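Local coordinates for GlcNAc Inducible Gene 2, GIG2 (Candida albicans, PDB 6AKZ), which binds an iron(III) ion and is probably a cupin-type, iron-dependent oxygenase whose gene responds to N-acetylglucosamine, at residues 93-106 with 133-145. Sequence-based numbering, arbitrary orientation.
Sequences VIDVDRIDIWFNEL and SKPQTEARFHPNM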
ATOM      1  N   VAL A  93       6.610  15.401 -12.091  1.00 15.63           N
ATOM      2  CA  VAL A  93       7.219  15.589 -10.771  1.00 15.66           C
ATOM      3  C   VAL A  93       8.733  15.781 -10.913  1.00 16.48           C
ATOM      4  O   VAL A  93       9.318  16.581 -10.199  1.00 17.90           O
ATOM      5  CB  VAL A  93       6.982  14.366  -9.904  1.00 15.51           C
ATOM      6  CG1 VAL A  93       7.650  14.614  -8.526  1.00 14.55           C
ATOM      7  CG2 VAL A  93       5.452  14.132  -9.811  1.00 14.63           C
ATOM      8  N   ILE A  94       9.356  15.042 -11.812  1.00 15.39           N
ATOM      9  CA  ILE A  94      10.810  15.099 -12.017  1.00 15.65           C
ATOM     10  C   ILE A  94      11.083  15.309 -13.498  1.00 17.64           C
ATOM     11  O   ILE A  94      10.463  14.658 -14.335  1.00 16.21           O
ATOM     12  CB  ILE A  94      11.504  13.804 -11.572  1.00 14.35           C
ATOM     13  CG1 ILE A  94      11.170  13.403 -10.134  1.00 14.36           C
ATOM     14  CG2 ILE A  94      13.036  13.892 -11.743  1.00 15.11           C
ATOM     15  CD1 ILE A  94      11.618  14.353  -9.116  1.00 15.94           C
ATOM     16  N   ASP A  95      12.015  16.223 -13.800  1.00 18.79           N
ATOM     17  CA  ASP A  95      12.494  16.417 -15.196  1.00 21.95           C
ATOM     18  C   ASP A  95      12.985  15.138 -15.838  1.00 18.53           C
ATOM     19  O   ASP A  95      13.706  14.365 -15.221  1.00 16.40           O
ATOM     20  CB  ASP A  95      13.669  17.424 -15.238  1.00 26.15           C
ATOM     21  CG  ASP A  95      13.260  18.826 -14.904  1.00 37.42           C
ATOM     22  OD1 ASP A  95      12.138  19.256 -15.298  1.00 50.72           O
ATOM     23  OD2 ASP A  95      14.062  19.539 -14.238  1.00 49.73           O
ATOM     24  N   VAL A  96      12.769  15.016 -17.142  1.00 18.87           N
ATOM     25  CA  VAL A  96      13.194  13.847 -17.885  1.00 21.23           C
ATOM     26  C   VAL A  96      14.691  13.693 -17.858  1.00 20.32           C
ATOM     27  O   VAL A  96      15.209  12.581 -17.747  1.00 18.89           O
ATOM     28  CB  VAL A  96      12.707  13.907 -19.343  1.00 25.82           C
ATOM     29  CG1 VAL A  96      13.377  12.839 -20.201  1.00 29.89           C
ATOM     30  CG2 VAL A  96      11.180  13.808 -19.391  1.00 30.69           C
ATOM     31  N   ASP A  97      15.439  14.776 -17.947  1.00 20.69           N
ATOM     32  CA  ASP A  97      16.874  14.588 -17.936  1.00 22.39           C
ATOM     33  C   ASP A  97      17.400  13.975 -16.649  1.00 19.42           C
ATOM     34  O   ASP A  97      18.343  13.157 -16.640  1.00 17.76           O
ATOM     35  CB  ASP A  97      17.605  15.915 -18.234  1.00 25.36           C
ATOM     36  CG  ASP A  97      17.509  16.317 -19.723  1.00 34.84           C
ATOM     37  OD1 ASP A  97      17.210  15.471 -20.618  1.00 38.56           O
ATOM     38  OD2 ASP A  97      17.712  17.516 -19.988  1.00 41.93           O
ATOM     39  N   ARG A  98      16.834  14.404 -15.540  1.00 18.27           N
ATOM     40  CA  ARG A  98      17.176  13.832 -14.258  1.00 17.71           C
ATOM     41  C   ARG A  98      16.806  12.360 -14.092  1.00 15.84           C
ATOM     42  O   ARG A  98      17.542  11.521 -13.545  1.00 15.82           O
ATOM     43  CB  ARG A  98      16.475  14.667 -13.181  1.00 19.01           C
ATOM     44  CG  ARG A  98      16.745  14.210 -11.773  1.00 21.10           C
ATOM     45  CD  ARG A  98      18.178  13.983 -11.409  1.00 25.17           C
ATOM     46  NE  ARG A  98      18.959  15.204 -11.547  1.00 30.24           N
ATOM     47  CZ  ARG A  98      20.280  15.284 -11.318  1.00 35.84           C
ATOM     48  NH1 ARG A  98      20.975  14.211 -10.956  1.00 37.37           N
ATOM     49  NH2 ARG A  98      20.919  16.460 -11.451  1.00 43.03           N
ATOM     50  N   ILE A  99      15.650  12.028 -14.587  1.00 14.41           N
ATOM     51  CA  ILE A  99      15.214  10.642 -14.654  1.00 13.60           C
ATOM     52  C   ILE A  99      16.159   9.755 -15.431  1.00 14.52           C
ATOM     53  O   ILE A  99      16.493   8.646 -14.995  1.00 12.93           O
ATOM     54  CB  ILE A  99      13.794  10.519 -15.253  1.00 14.18           C
ATOM     55  CG1 ILE A  99      12.782  11.100 -14.329  1.00 12.84           C
ATOM     56  CG2 ILE A  99      13.449   9.070 -15.586  1.00 13.62           C
ATOM     57  CD1 ILE A  99      12.510  10.357 -13.053  1.00 13.47           C
ATOM     58  N   ASP A 100      16.625  10.251 -16.576  1.00 15.26           N
ATOM     59  CA  ASP A 100      17.557   9.502 -17.416  1.00 15.69           C
ATOM     60  C   ASP A 100      18.883   9.233 -16.701  1.00 16.92           C
ATOM     61  O   ASP A 100      19.423   8.130 -16.780  1.00 18.33           O
ATOM     62  CB  ASP A 100      17.811  10.246 -18.729  1.00 16.73           C
ATOM     63  CG  ASP A 100      16.543  10.453 -19.536  1.00 18.97           C
ATOM     64  OD1 ASP A 100      15.468  10.010 -19.079  1.00 18.69           O
ATOM     65  OD2 ASP A 100      16.622  11.059 -20.625  1.00 22.77           O
ATOM     66  N   ILE A 101      19.400  10.239 -15.998  1.00 19.14           N
ATOM     67  CA  ILE A 101      20.627  10.090 -15.257  1.00 20.56           C
ATOM     68  C   ILE A 101      20.426   9.026 -14.167  1.00 19.42           C
ATOM     69  O   ILE A 101      21.246   8.141 -13.986  1.00 18.65           O
ATOM     70  CB  ILE A 101      21.010  11.485 -14.682  1.00 22.59           C
ATOM     71  CG1 ILE A 101      21.500  12.406 -15.795  1.00 23.69           C
ATOM     72  CG2 ILE A 101      22.060  11.344 -13.596  1.00 23.58           C
ATOM     73  CD1 ILE A 101      21.402  13.889 -15.442  1.00 25.49           C
ATOM     74  N   TRP A 102      19.349   9.138 -13.387  1.00 16.16           N
ATOM     75  CA  TRP A 102      19.076   8.131 -12.365  1.00 14.86           C
ATOM     76  C   TRP A 102      18.934   6.702 -12.903  1.00 14.53           C
ATOM     77  O   TRP A 102      19.502   5.755 -12.340  1.00 15.11           O
ATOM     78  CB  TRP A 102      17.808   8.514 -11.557  1.00 15.99           C
ATOM     79  CG  TRP A 102      17.957   9.630 -10.569  1.00 16.62           C
ATOM     80  CD1 TRP A 102      19.118  10.056  -9.965  1.00 16.44           C
ATOM     81  CD2 TRP A 102      16.904  10.412 -10.004  1.00 15.94           C
ATOM     82  NE1 TRP A 102      18.856  11.083  -9.127  1.00 15.94           N
ATOM     83  CE2 TRP A 102      17.512  11.330  -9.101  1.00 16.35           C
ATOM     84  CE3 TRP A 102      15.508  10.466 -10.175  1.00 14.21           C
ATOM     85  CZ2 TRP A 102      16.755  12.271  -8.370  1.00 16.12           C
ATOM     86  CZ3 TRP A 102      14.766  11.368  -9.413  1.00 13.88           C
ATOM     87  CH2 TRP A 102      15.385  12.307  -8.572  1.00 14.73           C
ATOM     88  N   PHE A 103      18.219   6.552 -14.016  1.00 15.27           N
ATOM     89  CA  PHE A 103      18.013   5.226 -14.632  1.00 15.47           C
ATOM     90  C   PHE A 103      19.383   4.676 -15.046  1.00 15.45           C
ATOM     91  O   PHE A 103      19.701   3.548 -14.749  1.00 16.07           O
ATOM     92  CB  PHE A 103      17.094   5.287 -15.866  1.00 15.88           C
ATOM     93  CG  PHE A 103      16.909   3.975 -16.509  1.00 14.98           C
ATOM     94  CD1 PHE A 103      16.195   2.981 -15.881  1.00 16.41           C
ATOM     95  CD2 PHE A 103      17.602   3.661 -17.686  1.00 19.14           C
ATOM     96  CE1 PHE A 103      16.080   1.696 -16.430  1.00 15.65           C
ATOM     97  CE2 PHE A 103      17.510   2.404 -18.240  1.00 17.36           C
ATOM     98  CZ  PHE A 103      16.734   1.423 -17.615  1.00 17.54           C
ATOM     99  N   ASN A 104      20.175   5.515 -15.723  1.00 18.16           N
ATOM    100  CA  ASN A 104      21.480   5.011 -16.161  1.00 20.18           C
ATOM    101  C   ASN A 104      22.424   4.655 -15.020  1.00 20.11           C
ATOM    102  O   ASN A 104      23.046   3.620 -15.081  1.00 19.98           O
ATOM    103  CB  ASN A 104      22.131   6.005 -17.093  1.00 19.57           C
ATOM    104  CG  ASN A 104      21.422   6.117 -18.387  1.00 22.86           C
ATOM    105  OD1 ASN A 104      20.927   5.138 -18.960  1.00 25.08           O
ATOM    106  ND2 ASN A 104      21.400   7.304 -18.900  1.00 24.77           N
ATOM    107  N   GLU A 105      22.431   5.453 -13.933  1.00 18.61           N
ATOM    108  CA  GLU A 105      23.172   5.105 -12.726  1.00 19.61           C
ATOM    109  C   GLU A 105      22.683   3.840 -12.060  1.00 19.37           C
ATOM    110  O   GLU A 105      23.521   3.075 -11.608  1.00 18.65           O
ATOM    111  CB  GLU A 105      23.141   6.221 -11.682  1.00 22.42           C
ATOM    112  CG  GLU A 105      23.833   7.481 -12.176  1.00 26.12           C
ATOM    113  CD  GLU A 105      23.742   8.696 -11.211  1.00 31.68           C
ATOM    114  OE1 GLU A 105      22.682   8.992 -10.564  1.00 30.84           O
ATOM    115  OE2 GLU A 105      24.731   9.455 -11.204  1.00 36.30           O
ATOM    116  N   LEU A 106      21.367   3.612 -12.022  1.00 18.35           N
ATOM    117  CA  LEU A 106      20.868   2.311 -11.485  1.00 17.40           C
ATOM    118  C   LEU A 106      21.344   1.099 -12.279  1.00 17.30           C
ATOM    119  O   LEU A 106      21.631   0.026 -11.731  1.00 17.74           O
ATOM    120  CB  LEU A 106      19.348   2.268 -11.379  1.00 16.39           C
ATOM    121  CG  LEU A 106      18.762   3.233 -10.334  1.00 16.82           C
ATOM    122  CD1 LEU A 106      17.295   3.589 -10.594  1.00 16.22           C
ATOM    123  CD2 LEU A 106      18.910   2.627  -8.970  1.00 16.82           C
ATOM    124  N   SER A 133      20.925   2.777  -3.163  1.00 19.17           N
ATOM    125  CA  SER A 133      21.789   3.434  -4.147  1.00 18.02           C
ATOM    126  C   SER A 133      21.610   4.931  -4.139  1.00 18.77           C
ATOM    127  O   SER A 133      20.557   5.457  -3.702  1.00 18.86           O
ATOM    128  CB  SER A 133      21.461   2.868  -5.565  1.00 18.03           C
ATOM    129  OG  SER A 133      20.190   3.290  -6.029  1.00 18.52           O
ATOM    130  N   LYS A 134      22.605   5.664  -4.656  1.00 16.41           N
ATOM    131  CA  LYS A 134      22.491   7.085  -4.736  1.00 16.88           C
ATOM    132  C   LYS A 134      21.220   7.579  -5.485  1.00 16.99           C
ATOM    133  O   LYS A 134      20.566   8.543  -5.046  1.00 16.87           O
ATOM    134  CB  LYS A 134      23.746   7.688  -5.386  1.00 19.14           C
ATOM    135  CG  LYS A 134      23.718   9.228  -5.484  1.00 22.92           C
ATOM    136  CD  LYS A 134      24.758   9.681  -6.505  1.00 30.39           C
ATOM    137  CE  LYS A 134      25.431  10.990  -6.121  1.00 34.03           C
ATOM    138  NZ  LYS A 134      25.079  12.139  -7.015  1.00 36.52           N
ATOM    139  N   PRO A 135      20.899   6.948  -6.656  1.00 16.71           N
ATOM    140  CA  PRO A 135      19.696   7.476  -7.304  1.00 17.37           C
ATOM    141  C   PRO A 135      18.424   7.295  -6.453  1.00 14.69           C
ATOM    142  O   PRO A 135      17.527   8.169  -6.510  1.00 16.75           O
ATOM    143  CB  PRO A 135      19.604   6.712  -8.632  1.00 17.91           C
ATOM    144  CG  PRO A 135      20.892   5.894  -8.736  1.00 18.35           C
ATOM    145  CD  PRO A 135      21.648   5.993  -7.498  1.00 18.26           C
ATOM    146  N   GLN A 136      18.321   6.175  -5.753  1.00 14.93           N
ATOM    147  CA  GLN A 136      17.252   5.954  -4.808  1.00 16.86           C
ATOM    148  C   GLN A 136      17.155   6.989  -3.684  1.00 15.97           C
ATOM    149  O   GLN A 136      16.075   7.598  -3.432  1.00 14.98           O
ATOM    150  CB  GLN A 136      17.248   4.545  -4.278  1.00 16.96           C
ATOM    151  CG  GLN A 136      16.799   3.531  -5.305  1.00 16.77           C
ATOM    152  CD  GLN A 136      17.199   2.164  -4.879  1.00 17.62           C
ATOM    153  OE1 GLN A 136      18.412   1.854  -4.715  1.00 19.51           O
ATOM    154  NE2 GLN A 136      16.179   1.284  -4.731  1.00 18.84           N
ATOM    155  N   THR A 137      18.283   7.280  -3.072  1.00 14.72           N
ATOM    156  CA  THR A 137      18.347   8.244  -1.993  1.00 15.97           C
ATOM    157  C   THR A 137      18.047   9.612  -2.528  1.00 17.76           C
ATOM    158  O   THR A 137      17.212  10.352  -1.950  1.00 18.64           O
ATOM    159  CB  THR A 137      19.713   8.163  -1.255  1.00 14.90           C
ATOM    160  OG1 THR A 137      19.798   6.900  -0.646  1.00 15.53           O
ATOM    161  CG2 THR A 137      19.830   9.197  -0.176  1.00 18.96           C
ATOM    162  N   GLU A 138      18.583   9.946  -3.712  1.00 16.14           N
ATOM    163  CA  GLU A 138      18.252  11.216  -4.283  1.00 16.39           C
ATOM    164  C   GLU A 138      16.790  11.372  -4.700  1.00 16.22           C
ATOM    165  O   GLU A 138      16.232  12.453  -4.627  1.00 17.44           O
ATOM    166  CB  GLU A 138      19.140  11.565  -5.497  1.00 19.30           C
ATOM    167  CG  GLU A 138      20.618  11.787  -5.115  1.00 21.52           C
ATOM    168  CD  GLU A 138      21.454  12.209  -6.319  1.00 23.85           C
ATOM    169  OE1 GLU A 138      20.972  12.060  -7.483  1.00 20.55           O
ATOM    170  OE2 GLU A 138      22.589  12.706  -6.083  1.00 23.16           O
ATOM    171  N   ALA A 139      16.223  10.309  -5.241  1.00 14.11           N
ATOM    172  CA  ALA A 139      14.815  10.320  -5.687  1.00 14.31           C
ATOM    173  C   ALA A 139      13.850  10.493  -4.503  1.00 13.06           C
ATOM    174  O   ALA A 139      12.905  11.321  -4.503  1.00 13.34           O
ATOM    175  CB  ALA A 139      14.491   9.011  -6.473  1.00 13.37           C
ATOM    176  N   ARG A 140      14.094   9.719  -3.498  1.00 12.35           N
ATOM    177  CA  ARG A 140      13.263   9.719  -2.320  1.00 14.18           C
ATOM    178  C   ARG A 140      13.218  11.092  -1.674  1.00 13.86           C
ATOM    179  O   ARG A 140      12.217  11.502  -1.178  1.00 13.71           O
ATOM    180  CB  ARG A 140      13.768   8.674  -1.324  1.00 14.07           C
ATOM    181  CG  ARG A 140      13.515   7.240  -1.761  1.00 14.75           C
ATOM    182  CD  ARG A 140      13.978   6.205  -0.749  1.00 14.34           C
ATOM    183  NE  ARG A 140      13.936   4.818  -1.203  1.00 14.36           N
ATOM    184  CZ  ARG A 140      14.953   3.959  -1.188  1.00 14.41           C
ATOM    185  NH1 ARG A 140      16.108   4.306  -0.732  1.00 14.73           N
ATOM    186  NH2 ARG A 140      14.796   2.748  -1.613  1.00 13.83           N
ATOM    187  N   PHE A 141      14.309  11.789  -1.700  1.00 12.85           N
ATOM    188  CA  PHE A 141      14.377  13.063  -1.068  1.00 14.84           C
ATOM    189  C   PHE A 141      14.390  14.272  -1.968  1.00 16.92           C
ATOM    190  O   PHE A 141      14.584  15.384  -1.490  1.00 16.12           O
ATOM    191  CB  PHE A 141      15.481  13.056  -0.056  1.00 17.40           C
ATOM    192  CG  PHE A 141      15.314  11.998   0.965  1.00 15.62           C
ATOM    193  CD1 PHE A 141      14.192  11.954   1.760  1.00 16.49           C
ATOM    194  CD2 PHE A 141      16.295  11.082   1.139  1.00 16.59           C
ATOM    195  CE1 PHE A 141      14.047  10.986   2.731  1.00 17.39           C
ATOM    196  CE2 PHE A 141      16.158  10.085   2.095  1.00 17.26           C
ATOM    197  CZ  PHE A 141      15.043  10.061   2.890  1.00 16.62           C
ATOM    198  N   HIS A 142      14.108  14.107  -3.255  1.00 16.14           N
ATOM    199  CA  HIS A 142      13.974  15.223  -4.111  1.00 16.12           C
ATOM    200  C   HIS A 142      12.847  16.131  -3.606  1.00 18.11           C
ATOM    201  O   HIS A 142      11.811  15.631  -3.175  1.00 15.38           O
ATOM    202  CB  HIS A 142      13.675  14.749  -5.531  1.00 15.62           C
ATOM    203  CG  HIS A 142      13.678  15.820  -6.560  1.00 16.52           C
ATOM    204  ND1 HIS A 142      12.645  16.721  -6.735  1.00 17.72           N
ATOM    205  CD2 HIS A 142      14.591  16.107  -7.531  1.00 19.27           C
ATOM    206  CE1 HIS A 142      12.920  17.515  -7.766  1.00 20.14           C
ATOM    207  NE2 HIS A 142      14.098  17.163  -8.258  1.00 19.70           N
ATOM    208  N   PRO A 143      13.045  17.449  -3.632  1.00 18.37           N
ATOM    209  CA  PRO A 143      12.025  18.368  -3.075  1.00 17.95           C
ATOM    210  C   PRO A 143      10.624  18.169  -3.652  1.00 15.26           C
ATOM    211  O   PRO A 143       9.613  18.306  -2.929  1.00 15.75           O
ATOM    212  CB  PRO A 143      12.555  19.788  -3.489  1.00 19.39           C
ATOM    213  CG  PRO A 143      13.971  19.574  -3.798  1.00 22.98           C
ATOM    214  CD  PRO A 143      14.078  18.215  -4.377  1.00 20.91           C
ATOM    215  N   ASN A 144      10.563  17.839  -4.939  1.00 13.18           N
ATOM    216  CA  ASN A 144       9.294  17.596  -5.605  1.00 15.05           C
ATOM    217  C   ASN A 144       8.706  16.298  -5.073  1.00 13.95           C
ATOM    218  O   ASN A 144       7.488  16.131  -5.008  1.00 14.59           O
ATOM    219  CB  ASN A 144       9.486  17.512  -7.119  1.00 16.24           C
ATOM    220  CG  ASN A 144       9.737  18.868  -7.750  1.00 18.52           C
ATOM    221  OD1 ASN A 144       9.787  19.886  -7.061  1.00 17.89           O
ATOM    222  ND2 ASN A 144       9.899  18.886  -9.068  1.00 18.53           N
ATOM    223  N   MET A 145       9.514  15.332  -4.686  1.00 13.58           N
ATOM    224  CA  MET A 145       8.987  14.091  -4.150  1.00 14.09           C
ATOM    225  C   MET A 145       8.500  14.343  -2.721  1.00 13.45           C
ATOM    226  O   MET A 145       7.458  13.919  -2.369  1.00 15.42           O
ATOM    227  CB  MET A 145      10.001  12.972  -4.151  1.00 18.21           C
ATOM    228  CG  MET A 145      10.450  12.672  -5.556  1.00 22.75           C
ATOM    229  SD  MET A 145       9.146  11.803  -6.385  1.00 38.00           S
ATOM    230  CE  MET A 145       7.966  13.103  -6.624  1.00 43.46           C
TER
HETATM  231  O   HOH W   1      13.876  17.534 -11.719  1.00 28.21           O
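The carboxylate of E138 is held at both oxygens: OE1 accepts from the indole of W102, while OE2 forms salt bridges with K134 one turn earlier and with K423. W102 NE1 donates to E138 OE1 at 2.9 Å in a nearly straight bond (164°), and OE1 receives it on its anti lone pair, the one facing away from OE2. The two residues join a roughly antiparallel helix pair, 96-106 against 134-140, with axes 9.4 Å apart at closest and directed 148° from each other. The pair packs on strands 178-181, 256-261 and 367-371 of the large sheet, consistent with a cupin-type fold, away from the iron held by H192, D194 and H355.

The W102 ring is sandwiched. Over one face sit P135 O and A139, whose CB makes a CH-pi contact 4.0 Å from the centroid of the six-membered ring; R98 CD lies over the opposite face, within its own helix. Further along, the P135 ring packs by CB on W102 CD1 and by CG against both E105 CB and L106 CG. S133 and Q136 form a capping box at the start of helix 134-140: Q136 OE1 accepts from S133 N, while the return bond from Q136 N to S133 OG is weak.

At the other end, I94 CD1 stands over the H142 imidazole, 3.5 Å from its centroid, with P143 CD on the opposite face. CG of H142 lies anti to the backbone N (chi1 -173°), which carries the ring out to I94 while ND1 N-caps the next helix, accepting from N144 N at 3.0 Å. Just beyond, the side chains of N144 and V93 run alongside each other in opposite senses, and N144 ND2 donates to V93 O at 2.6 Å, with the oxygen lying almost in the amide plane.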